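Local coordinates for protein alpha-L-rhamnosidase (Streptomyces avermitilis, PDB 3W5N) that hydrolyses terminal non-reducing alpha-L-rhamnose from citrus flavonoids such as naringin and rutin and from gum arabic, and binds L-rhamnose through a calcium-dependent carbohydrate-binding module, at residues 594-599 with 654-659; 598-603 with 958-963; 201-206 with 293-298. All coordinates share one frame; numbering follows the deposited sequence.

Contact 1 (594-599 with 654-659); sequences TSAPFT and TMESAR. With RAM (alpha-L-rhamnopyranose), chain E.
The Met655 chain runs alongside the Phe598 ring, and its CG touches CD1 of the ring. This is the apolar part of the contact. Met655 CE sits over one face of the Phe598 ring, 4.2 Å from the ring centroid. Its sulfur stands oblique to the ring, so the pair is also a Met-aromatic contact. A bend at chi3 (73°) turns this methyl over the ring. The opposite face of Phe598 is taken by a bound rhamnose, with CD2 3.6 Å from C1 of the sugar. Arg621 and Lys484 hydrogen-bond to the same sugar.

Two backbone hydrogen bonds join the segments in a single bridge. Glu656 N donates to Pro597 O at 3.0 Å, and Thr599 N donates to Thr654 O at 2.8 Å.

The charged part pairs Arg659 with Glu656. Arg659 NH2 reaches Ser595 O at 2.9 Å, in the guanidinium plane and with a nearly straight N-H (163°). Side-on, NE and NH2 both grip Glu656 OE1, each at 3.0 Å, in a salt bridge. A water links NH1 to Ser595 OG, which also bonds to Pro479. With an alanine here in place of Arg659, Ser595 O would probably lose this donor and Glu656 OE1 its charged mate.

The other carboxylate oxygen, Glu656 OE2, accepts from Arg659 N at 3.0 Å. This is a capping bond at the start of helix 658-671. The contact thus ties the linker between strands 587-594 and 600-604 to the turn joining helices 641-654 and 658-671 of the six-hairpin glycosidase domain.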
loop_
_atom_site.group_PDB
_atom_site.type_symbol
_atom_site.label_atom_id
_atom_site.label_comp_id
_atom_site.label_asym_id
_atom_site.label_seq_id
_atom_site.Cartn_x
_atom_site.Cartn_y
_atom_site.Cartn_z
ATOM N N THR A 594 6.888 2.452 -1.581
ATOM C CA THR A 594 7.266 2.698 -2.987
ATOM C C THR A 594 8.563 3.520 -3.115
ATOM O O THR A 594 8.771 4.485 -2.380
ATOM C CB THR A 594 6.099 3.335 -3.776
ATOM O OG1 THR A 594 6.419 3.355 -5.179
ATOM C CG2 THR A 594 5.805 4.748 -3.264
ATOM N N SER A 595 9.437 3.124 -4.047
ATOM C CA SER A 595 10.714 3.807 -4.231
ATOM C C SER A 595 10.458 5.059 -5.043
ATOM O O SER A 595 10.593 5.057 -6.264
ATOM C CB SER A 595 11.756 2.889 -4.893
ATOM O OG SER A 595 11.158 2.096 -5.938
ATOM N N ALA A 596 10.013 6.105 -4.351
ATOM C CA ALA A 596 9.818 7.422 -4.961
ATOM C C ALA A 596 10.364 8.498 -4.032
ATOM O O ALA A 596 10.273 8.352 -2.809
ATOM C CB ALA A 596 8.346 7.650 -5.268
ATOM N N PRO A 597 10.937 9.584 -4.596
ATOM C CA PRO A 597 11.549 10.590 -3.738
ATOM C C PRO A 597 10.524 11.440 -2.974
ATOM O O PRO A 597 9.380 11.636 -3.424
ATOM C CB PRO A 597 12.315 11.482 -4.725
ATOM C CG PRO A 597 11.625 11.297 -6.028
ATOM C CD PRO A 597 11.158 9.863 -6.026
ATOM N N PHE A 598 10.953 11.962 -1.830
ATOM C CA PHE A 598 10.170 12.974 -1.142
ATOM C C PHE A 598 10.430 14.294 -1.857
ATOM O O PHE A 598 11.568 14.584 -2.248
ATOM C CB PHE A 598 10.570 13.015 0.336
ATOM C CG PHE A 598 10.117 11.798 1.086
ATOM C CD1 PHE A 598 8.827 11.755 1.622
ATOM C CD2 PHE A 598 10.936 10.667 1.182
ATOM C CE1 PHE A 598 8.371 10.624 2.295
ATOM C CE2 PHE A 598 10.477 9.527 1.835
ATOM C CZ PHE A 598 9.197 9.512 2.387
ATOM N N THR A 599 9.379 15.080 -2.032
ATOM C CA THR A 599 9.430 16.212 -2.971
ATOM C C THR A 599 8.999 17.550 -2.372
ATOM O O THR A 599 8.840 18.546 -3.104
ATOM C CB THR A 599 8.609 15.938 -4.248
ATOM O OG1 THR A 599 7.288 15.536 -3.880
ATOM C CG2 THR A 599 9.278 14.829 -5.121
ATOM N N THR A 654 4.058 16.104 -1.493
ATOM C CA THR A 654 5.078 15.573 -0.583
ATOM C C THR A 654 5.931 14.411 -1.115
ATOM O O THR A 654 7.057 14.226 -0.667
ATOM C CB THR A 654 4.481 15.230 0.792
ATOM O OG1 THR A 654 3.180 14.686 0.620
ATOM C CG2 THR A 654 4.341 16.495 1.611
ATOM N N MET A 655 5.388 13.621 -2.041
ATOM C CA MET A 655 6.208 12.601 -2.720
ATOM C C MET A 655 5.925 12.645 -4.208
ATOM O O MET A 655 4.831 13.058 -4.621
ATOM C CB MET A 655 5.898 11.194 -2.207
ATOM C CG MET A 655 6.190 10.971 -0.737
ATOM S SD MET A 655 5.884 9.274 -0.189
ATOM C CE MET A 655 7.266 8.404 -0.927
ATOM N N GLU A 656 6.896 12.227 -5.017
ATOM C CA GLU A 656 6.609 11.994 -6.427
ATOM C C GLU A 656 5.599 10.840 -6.479
ATOM O O GLU A 656 5.946 9.699 -6.184
ATOM C CB GLU A 656 7.883 11.683 -7.240
ATOM C CG GLU A 656 7.595 11.468 -8.745
ATOM C CD GLU A 656 7.346 9.998 -9.086
ATOM O OE1 GLU A 656 8.297 9.205 -8.922
ATOM O OE2 GLU A 656 6.206 9.624 -9.510
ATOM N N SER A 657 4.345 11.161 -6.795
ATOM C CA SER A 657 3.230 10.218 -6.682
ATOM C C SER A 657 2.646 9.876 -8.037
ATOM O O SER A 657 1.633 9.164 -8.117
ATOM C CB SER A 657 2.107 10.787 -5.775
ATOM O OG SER A 657 2.593 11.084 -4.468
ATOM N N ALA A 658 3.281 10.383 -9.095
ATOM C CA ALA A 658 2.805 10.151 -10.468
ATOM C C ALA A 658 2.832 8.692 -10.871
ATOM O O ALA A 658 1.820 8.162 -11.301
ATOM C CB ALA A 658 3.602 10.969 -11.456
ATOM N N ARG A 659 3.979 8.036 -10.766
ATOM C CA ARG A 659 4.041 6.617 -11.161
ATOM C C ARG A 659 3.117 5.780 -10.260
ATOM O O ARG A 659 2.417 4.887 -10.734
ATOM C CB ARG A 659 5.476 6.082 -11.102
ATOM C CG ARG A 659 6.437 6.689 -12.127
ATOM C CD ARG A 659 7.862 6.207 -11.843
ATOM N NE ARG A 659 8.304 6.679 -10.522
ATOM C CZ ARG A 659 9.053 5.969 -9.675
ATOM N NH1 ARG A 659 9.479 4.744 -9.992
ATOM N NH2 ARG A 659 9.383 6.493 -8.489
HETATM C C1 RAM E . 11.707 12.223 4.375
HETATM C C2 RAM E . 13.032 11.480 4.521
HETATM C C3 RAM E . 13.923 12.206 5.520
HETATM C C4 RAM E . 13.180 12.363 6.861
HETATM C C5 RAM E . 11.830 13.066 6.660
HETATM C C6 RAM E . 10.967 13.125 7.923
HETATM O O1 RAM E . 11.954 13.490 3.757
HETATM O O2 RAM E . 12.780 10.152 5.003
HETATM O O3 RAM E . 15.115 11.423 5.658
HETATM O O4 RAM E . 13.981 13.098 7.791
HETATM O O5 RAM E . 11.066 12.389 5.648
HETATM O O HOH W 1 11.656 3.369 -8.482
#

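Contact 2 (598-603 with 958-963); sequences FTFEFE and ATFASL. With RAM (alpha-L-rhamnopyranose), chain E.
Phe600 and Phe960 face each other as a non-hydrogen-bonded antiparallel pair, their side chains crossing at about a right angle. Phe600 CD2 lies 3.7 Å from Phe960 CB. Both rings stand on the same face of the sheet. In Phe600 CG is anti to the backbone N (chi1 -156°), which carries its ring to Phe960 CB. Ala958 shares that face. Its methyl CB approaches Phe600 CE1 obliquely at 3.9 Å and meets the edge of the Phe602 ring more loosely.

Backbone bonds hold these side chains in register. Glu601 and Thr959 are a hydrogen-bonded pair: Glu601 N donates to Thr959 O at 2.9 Å, and Thr959 N returns a bond to Glu601 O at 3.0 Å. Ala961 N donates to Thr599 O at 2.8 Å. The same carbonyl oxygen lies 3.2 Å from Phe960 CD1, oblique to that ring. On the other face, a water spans Glu601 OE1 and Thr959 OG1. That hydroxyl is also hydrogen-bonded to Ser968 OG.

Further out, more aromatic residues pack against these rings. Tyr927 and Tyr653 meet the Phe600 ring, Tyr940 meets Phe960, and His613 packs edge-to-face with Phe602. Thr599 OG1 is hydrogen-bonded to Tyr653 O. Glu603 forms a salt bridge with Arg957.

Strands 600-603 and 958-962 run antiparallel, at 170°. Strand 600-604 is an outermost strand of an antiparallel sheet whose other strands come from the C-terminal part of the chain. The helical glycosidase region is thereby joined at its start to the C-terminal beta domain.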
loop_
_atom_site.group_PDB
_atom_site.type_symbol
_atom_site.label_atom_id
_atom_site.label_comp_id
_atom_site.label_asym_id
_atom_site.label_seq_id
_atom_site.Cartn_x
_atom_site.Cartn_y
_atom_site.Cartn_z
ATOM N N PHE A 598 10.953 11.962 -1.830
ATOM C CA PHE A 598 10.170 12.974 -1.142
ATOM C C PHE A 598 10.430 14.294 -1.857
ATOM O O PHE A 598 11.568 14.584 -2.248
ATOM C CB PHE A 598 10.570 13.015 0.336
ATOM C CG PHE A 598 10.117 11.798 1.086
ATOM C CD1 PHE A 598 8.827 11.755 1.622
ATOM C CD2 PHE A 598 10.936 10.667 1.182
ATOM C CE1 PHE A 598 8.371 10.624 2.295
ATOM C CE2 PHE A 598 10.477 9.527 1.835
ATOM C CZ PHE A 598 9.197 9.512 2.387
ATOM N N THR A 599 9.379 15.080 -2.032
ATOM C CA THR A 599 9.430 16.212 -2.971
ATOM C C THR A 599 8.999 17.550 -2.372
ATOM O O THR A 599 8.840 18.546 -3.104
ATOM C CB THR A 599 8.609 15.938 -4.248
ATOM O OG1 THR A 599 7.288 15.536 -3.880
ATOM C CG2 THR A 599 9.278 14.829 -5.121
ATOM N N PHE A 600 8.823 17.601 -1.053
ATOM C CA PHE A 600 8.452 18.858 -0.407
ATOM C C PHE A 600 9.134 18.994 0.946
ATOM O O PHE A 600 8.864 18.220 1.873
ATOM C CB PHE A 600 6.923 19.012 -0.261
ATOM C CG PHE A 600 6.467 20.451 -0.161
ATOM C CD1 PHE A 600 6.483 21.129 1.058
ATOM C CD2 PHE A 600 6.057 21.146 -1.301
ATOM C CE1 PHE A 600 6.094 22.468 1.138
ATOM C CE2 PHE A 600 5.662 22.475 -1.220
ATOM C CZ PHE A 600 5.685 23.140 0.002
ATOM N N GLU A 601 10.042 19.960 1.032
ATOM C CA GLU A 601 10.638 20.343 2.312
ATOM C C GLU A 601 9.888 21.556 2.849
ATOM O O GLU A 601 9.688 22.518 2.118
ATOM C CB GLU A 601 12.088 20.728 2.120
ATOM C CG GLU A 601 13.040 19.576 1.875
ATOM C CD GLU A 601 14.465 19.982 2.200
ATOM O OE1 GLU A 601 14.693 21.184 2.489
ATOM O OE2 GLU A 601 15.354 19.101 2.174
ATOM N N PHE A 602 9.502 21.509 4.122
ATOM C CA PHE A 602 8.644 22.527 4.719
ATOM C C PHE A 602 9.094 22.766 6.147
ATOM O O PHE A 602 9.158 21.823 6.938
ATOM C CB PHE A 602 7.197 22.035 4.707
ATOM C CG PHE A 602 6.199 22.986 5.331
ATOM C CD1 PHE A 602 5.848 24.176 4.696
ATOM C CD2 PHE A 602 5.568 22.660 6.531
ATOM C CE1 PHE A 602 4.896 25.030 5.261
ATOM C CE2 PHE A 602 4.623 23.507 7.102
ATOM C CZ PHE A 602 4.284 24.694 6.460
ATOM N N GLU A 603 9.384 24.025 6.483
ATOM C CA GLU A 603 9.733 24.372 7.861
ATOM C C GLU A 603 9.171 25.744 8.218
ATOM O O GLU A 603 9.257 26.676 7.419
ATOM C CB GLU A 603 11.249 24.324 8.063
ATOM C CG GLU A 603 11.696 24.632 9.492
ATOM C CD GLU A 603 13.208 24.655 9.664
ATOM O OE1 GLU A 603 13.959 24.633 8.660
ATOM O OE2 GLU A 603 13.659 24.695 10.830
ATOM N N ALA A 958 10.429 26.661 2.230
ATOM C CA ALA A 958 9.967 25.441 1.561
ATOM C C ALA A 958 10.687 25.248 0.236
ATOM O O ALA A 958 11.065 26.225 -0.423
ATOM C CB ALA A 958 8.468 25.494 1.337
ATOM N N THR A 959 10.891 23.986 -0.141
ATOM C CA THR A 959 11.332 23.635 -1.492
ATOM C C THR A 959 10.455 22.509 -2.034
ATOM O O THR A 959 10.323 21.451 -1.390
ATOM C CB THR A 959 12.807 23.177 -1.521
ATOM O OG1 THR A 959 13.640 24.206 -0.980
ATOM C CG2 THR A 959 13.256 22.889 -2.965
ATOM N N PHE A 960 9.853 22.751 -3.199
ATOM C CA PHE A 960 9.064 21.747 -3.915
ATOM C C PHE A 960 9.850 21.275 -5.127
ATOM O O PHE A 960 10.309 22.090 -5.931
ATOM C CB PHE A 960 7.716 22.339 -4.346
ATOM C CG PHE A 960 6.910 21.433 -5.230
ATOM C CD1 PHE A 960 6.630 20.118 -4.847
ATOM C CD2 PHE A 960 6.435 21.893 -6.463
ATOM C CE1 PHE A 960 5.877 19.278 -5.665
ATOM C CE2 PHE A 960 5.692 21.053 -7.288
ATOM C CZ PHE A 960 5.415 19.747 -6.896
ATOM N N ALA A 961 10.041 19.959 -5.247
ATOM C CA ALA A 961 10.774 19.408 -6.379
ATOM C C ALA A 961 9.791 19.163 -7.525
ATOM O O ALA A 961 9.254 18.056 -7.690
ATOM C CB ALA A 961 11.476 18.127 -5.972
ATOM N N SER A 962 9.534 20.209 -8.305
ATOM C CA SER A 962 8.615 20.107 -9.431
ATOM C C SER A 962 9.306 19.401 -10.596
ATOM O O SER A 962 10.528 19.281 -10.612
ATOM C CB SER A 962 8.155 21.502 -9.866
ATOM O OG SER A 962 9.046 22.043 -10.824
ATOM N N LEU A 963 8.535 18.964 -11.591
ATOM C CA LEU A 963 9.148 18.377 -12.796
ATOM C C LEU A 963 10.079 19.332 -13.566
ATOM O O LEU A 963 10.982 18.870 -14.288
ATOM C CB LEU A 963 8.086 17.781 -13.747
ATOM C CG LEU A 963 7.096 16.772 -13.134
ATOM C CD1 LEU A 963 6.267 16.110 -14.236
ATOM C CD2 LEU A 963 7.819 15.701 -12.320
HETATM C C1 RAM E . 11.707 12.223 4.375
HETATM C C2 RAM E . 13.032 11.480 4.521
HETATM C C3 RAM E . 13.923 12.206 5.520
HETATM C C4 RAM E . 13.180 12.363 6.861
HETATM C C5 RAM E . 11.830 13.066 6.660
HETATM C C6 RAM E . 10.967 13.125 7.923
HETATM O O1 RAM E . 11.954 13.490 3.757
HETATM O O2 RAM E . 12.780 10.152 5.003
HETATM O O3 RAM E . 15.115 11.423 5.658
HETATM O O4 RAM E . 13.981 13.098 7.791
HETATM O O5 RAM E . 11.066 12.389 5.648
HETATM O O HOH W 2 13.815 24.310 2.004
#

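Contact 3 (201-206 with 293-298); sequences EGWRRP and GRVAPV. With RAM (alpha-L-rhamnopyranose), chain D.
The rhamnose site of the CBM67 carbohydrate-binding module, a beta-sandwich of antiparallel sheets, is backed here by apolar packing between two loops. Trp203, a rhamnose-binding residue, lies in a short 3-10 turn and points NE1 at the sugar. NE1 donates to rhamnose O2 at 3.0 Å and, weakly, to the ring oxygen O5. Away from the sugar, another part of the indole edge meets Val295, whose CG2 lies near the ring plane, 4.0 Å from CZ3. The two side chains cross at about a right angle.

One face of the indole has Arg204 CG above it. The Arg204 guanidinium lies with its face over Trp203 CH2, and its NE forms a salt bridge with Glu201 OE1 at 2.6 Å. Asp179 and Asn180, close by, belong to both the sugar and calcium sites.

Val295 spreads its two methyls between two partners. CG2 meets the indole, and CG1, anti to the backbone N (chi1 171°), packs on the Pro206 ring. Pro206 in turn rests on Pro297, CB to CB at 4.0 Å. Two waters bridge the loops, one from Arg204 O to Ala296 O, the other from Pro206 O to Val298 N. The tightest carbon contact is Pro206 CG to Val295 CG1, at 3.3 Å.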
loop_
_atom_site.group_PDB
_atom_site.type_symbol
_atom_site.label_atom_id
_atom_site.label_comp_id
_atom_site.label_asym_id
_atom_site.label_seq_id
_atom_site.Cartn_x
_atom_site.Cartn_y
_atom_site.Cartn_z
ATOM N N GLU A 201 -18.095 -19.604 13.264
ATOM C CA GLU A 201 -18.007 -20.671 12.261
ATOM C C GLU A 201 -16.569 -21.185 12.152
ATOM O O GLU A 201 -16.043 -21.398 11.058
ATOM C CB GLU A 201 -18.586 -20.233 10.906
ATOM C CG GLU A 201 -20.008 -19.698 11.039
ATOM C CD GLU A 201 -20.721 -19.452 9.722
ATOM O OE1 GLU A 201 -20.096 -19.527 8.644
ATOM O OE2 GLU A 201 -21.941 -19.172 9.775
ATOM N N GLY A 202 -15.946 -21.352 13.315
ATOM C CA GLY A 202 -14.599 -21.904 13.434
ATOM C C GLY A 202 -14.394 -23.258 12.779
ATOM O O GLY A 202 -13.266 -23.615 12.434
ATOM N N TRP A 203 -15.479 -24.014 12.599
ATOM C CA TRP A 203 -15.415 -25.294 11.904
ATOM C C TRP A 203 -14.854 -25.179 10.485
ATOM O O TRP A 203 -14.294 -26.138 9.961
ATOM C CB TRP A 203 -16.783 -25.995 11.897
ATOM C CG TRP A 203 -17.916 -25.219 11.259
ATOM C CD1 TRP A 203 -18.861 -24.468 11.896
ATOM C CD2 TRP A 203 -18.220 -25.152 9.863
ATOM N NE1 TRP A 203 -19.747 -23.931 10.970
ATOM C CE2 TRP A 203 -19.375 -24.341 9.718
ATOM C CE3 TRP A 203 -17.648 -25.731 8.713
ATOM C CZ2 TRP A 203 -19.947 -24.068 8.472
ATOM C CZ3 TRP A 203 -18.222 -25.453 7.472
ATOM C CH2 TRP A 203 -19.353 -24.637 7.364
ATOM N N ARG A 204 -15.009 -23.999 9.871
ATOM C CA ARG A 204 -14.488 -23.743 8.518
ATOM C C ARG A 204 -12.985 -23.661 8.455
ATOM O O ARG A 204 -12.414 -23.722 7.364
ATOM C CB ARG A 204 -15.017 -22.417 7.969
ATOM C CG ARG A 204 -16.521 -22.355 7.828
ATOM C CD ARG A 204 -16.932 -20.971 7.361
ATOM N NE ARG A 204 -18.371 -20.894 7.183
ATOM C CZ ARG A 204 -19.021 -21.365 6.124
ATOM N NH1 ARG A 204 -18.358 -21.946 5.132
ATOM N NH2 ARG A 204 -20.344 -21.248 6.060
ATOM N N ARG A 205 -12.345 -23.489 9.606
ATOM C CA ARG A 205 -10.904 -23.228 9.645
ATOM C C ARG A 205 -10.171 -24.190 10.572
ATOM O O ARG A 205 -9.907 -23.863 11.736
ATOM C CB ARG A 205 -10.620 -21.769 10.050
ATOM C CG ARG A 205 -11.147 -20.748 9.043
ATOM C CD ARG A 205 -11.071 -19.314 9.545
ATOM N NE ARG A 205 -11.845 -19.064 10.758
ATOM C CZ ARG A 205 -13.149 -18.787 10.784
ATOM N NH1 ARG A 205 -13.858 -18.749 9.666
ATOM N NH2 ARG A 205 -13.748 -18.570 11.939
ATOM N N PRO A 206 -9.860 -25.397 10.063
ATOM C CA PRO A 206 -9.123 -26.388 10.845
ATOM C C PRO A 206 -7.764 -25.859 11.306
ATOM O O PRO A 206 -7.107 -25.119 10.576
ATOM C CB PRO A 206 -8.910 -27.533 9.848
ATOM C CG PRO A 206 -9.977 -27.365 8.831
ATOM C CD PRO A 206 -10.198 -25.891 8.718
ATOM N N GLY A 293 -19.033 -29.204 3.816
ATOM C CA GLY A 293 -18.309 -29.130 2.537
ATOM C C GLY A 293 -16.850 -29.538 2.636
ATOM O O GLY A 293 -16.433 -30.207 3.589
ATOM N N ARG A 294 -16.056 -29.107 1.659
ATOM C CA ARG A 294 -14.689 -29.589 1.512
ATOM C C ARG A 294 -13.692 -28.775 2.329
ATOM O O ARG A 294 -12.772 -28.173 1.770
ATOM C CB ARG A 294 -14.302 -29.650 0.024
ATOM C CG ARG A 294 -15.189 -30.600 -0.776
ATOM C CD ARG A 294 -14.913 -30.555 -2.277
ATOM N NE ARG A 294 -13.578 -31.044 -2.619
ATOM C CZ ARG A 294 -13.258 -32.322 -2.829
ATOM N NH1 ARG A 294 -14.174 -33.276 -2.742
ATOM N NH2 ARG A 294 -12.010 -32.651 -3.135
ATOM N N VAL A 295 -13.872 -28.798 3.649
ATOM C CA VAL A 295 -13.089 -28.013 4.597
ATOM C C VAL A 295 -11.610 -28.438 4.584
ATOM O O VAL A 295 -11.296 -29.627 4.652
ATOM C CB VAL A 295 -13.679 -28.137 6.023
ATOM C CG1 VAL A 295 -12.763 -27.509 7.046
ATOM C CG2 VAL A 295 -15.033 -27.452 6.124
ATOM N N ALA A 296 -10.701 -27.470 4.472
ATOM C CA ALA A 296 -9.263 -27.779 4.465
ATOM C C ALA A 296 -8.464 -26.763 5.272
ATOM O O ALA A 296 -8.742 -25.569 5.202
ATOM C CB ALA A 296 -8.726 -27.861 3.033
ATOM N N PRO A 297 -7.460 -27.226 6.034
ATOM C CA PRO A 297 -6.591 -26.248 6.681
ATOM C C PRO A 297 -5.788 -25.481 5.635
ATOM O O PRO A 297 -5.572 -25.978 4.519
ATOM C CB PRO A 297 -5.651 -27.092 7.556
ATOM C CG PRO A 297 -5.949 -28.520 7.272
ATOM C CD PRO A 297 -7.003 -28.615 6.202
ATOM N N VAL A 298 -5.343 -24.290 6.009
ATOM C CA VAL A 298 -4.648 -23.388 5.108
ATOM C C VAL A 298 -3.154 -23.445 5.443
ATOM O O VAL A 298 -2.781 -23.356 6.609
ATOM C CB VAL A 298 -5.184 -21.947 5.271
ATOM C CG1 VAL A 298 -4.343 -20.957 4.465
ATOM C CG2 VAL A 298 -6.647 -21.869 4.854
HETATM C C1 RAM D . -23.242 -22.315 11.446
HETATM C C2 RAM D . -22.872 -22.506 12.918
HETATM C C3 RAM D . -23.475 -23.818 13.453
HETATM C C4 RAM D . -23.069 -25.010 12.599
HETATM C C5 RAM D . -23.473 -24.768 11.137
HETATM C C6 RAM D . -22.941 -25.851 10.196
HETATM O O1 RAM D . -24.639 -21.992 11.347
HETATM O O2 RAM D . -21.443 -22.526 12.992
HETATM O O3 RAM D . -23.167 -24.119 14.827
HETATM O O4 RAM D . -23.686 -26.159 13.227
HETATM O O5 RAM D . -22.970 -23.493 10.665
HETATM O O HOH W 3 -9.567 -23.292 6.385
HETATM O O HOH W 4 -7.273 -23.292 8.185
#

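In the fold
Contacts 1 and 2 adjoin, with centres 11 Å apart. They share Phe598 and Thr599, and they touch where Thr654 CA packs 3.9 Å from Phe600 CB. Thr599 is the shared residue that bonds to both partners. One short piece of chain therefore meets both the helical domain and the C-terminal sheet. Contacts 1 and 2 lie away from the annotated sites, although a rhamnose is bound beside Phe598. Contact 3 is remote. Its centre is 42 Å from contact 1 and 52 Å from contact 2, and it lies across the chain's centre from contact 2. It backs a different rhamnose, in the CBM67 site, with calcium about 6 Å from the Trp203 side chain.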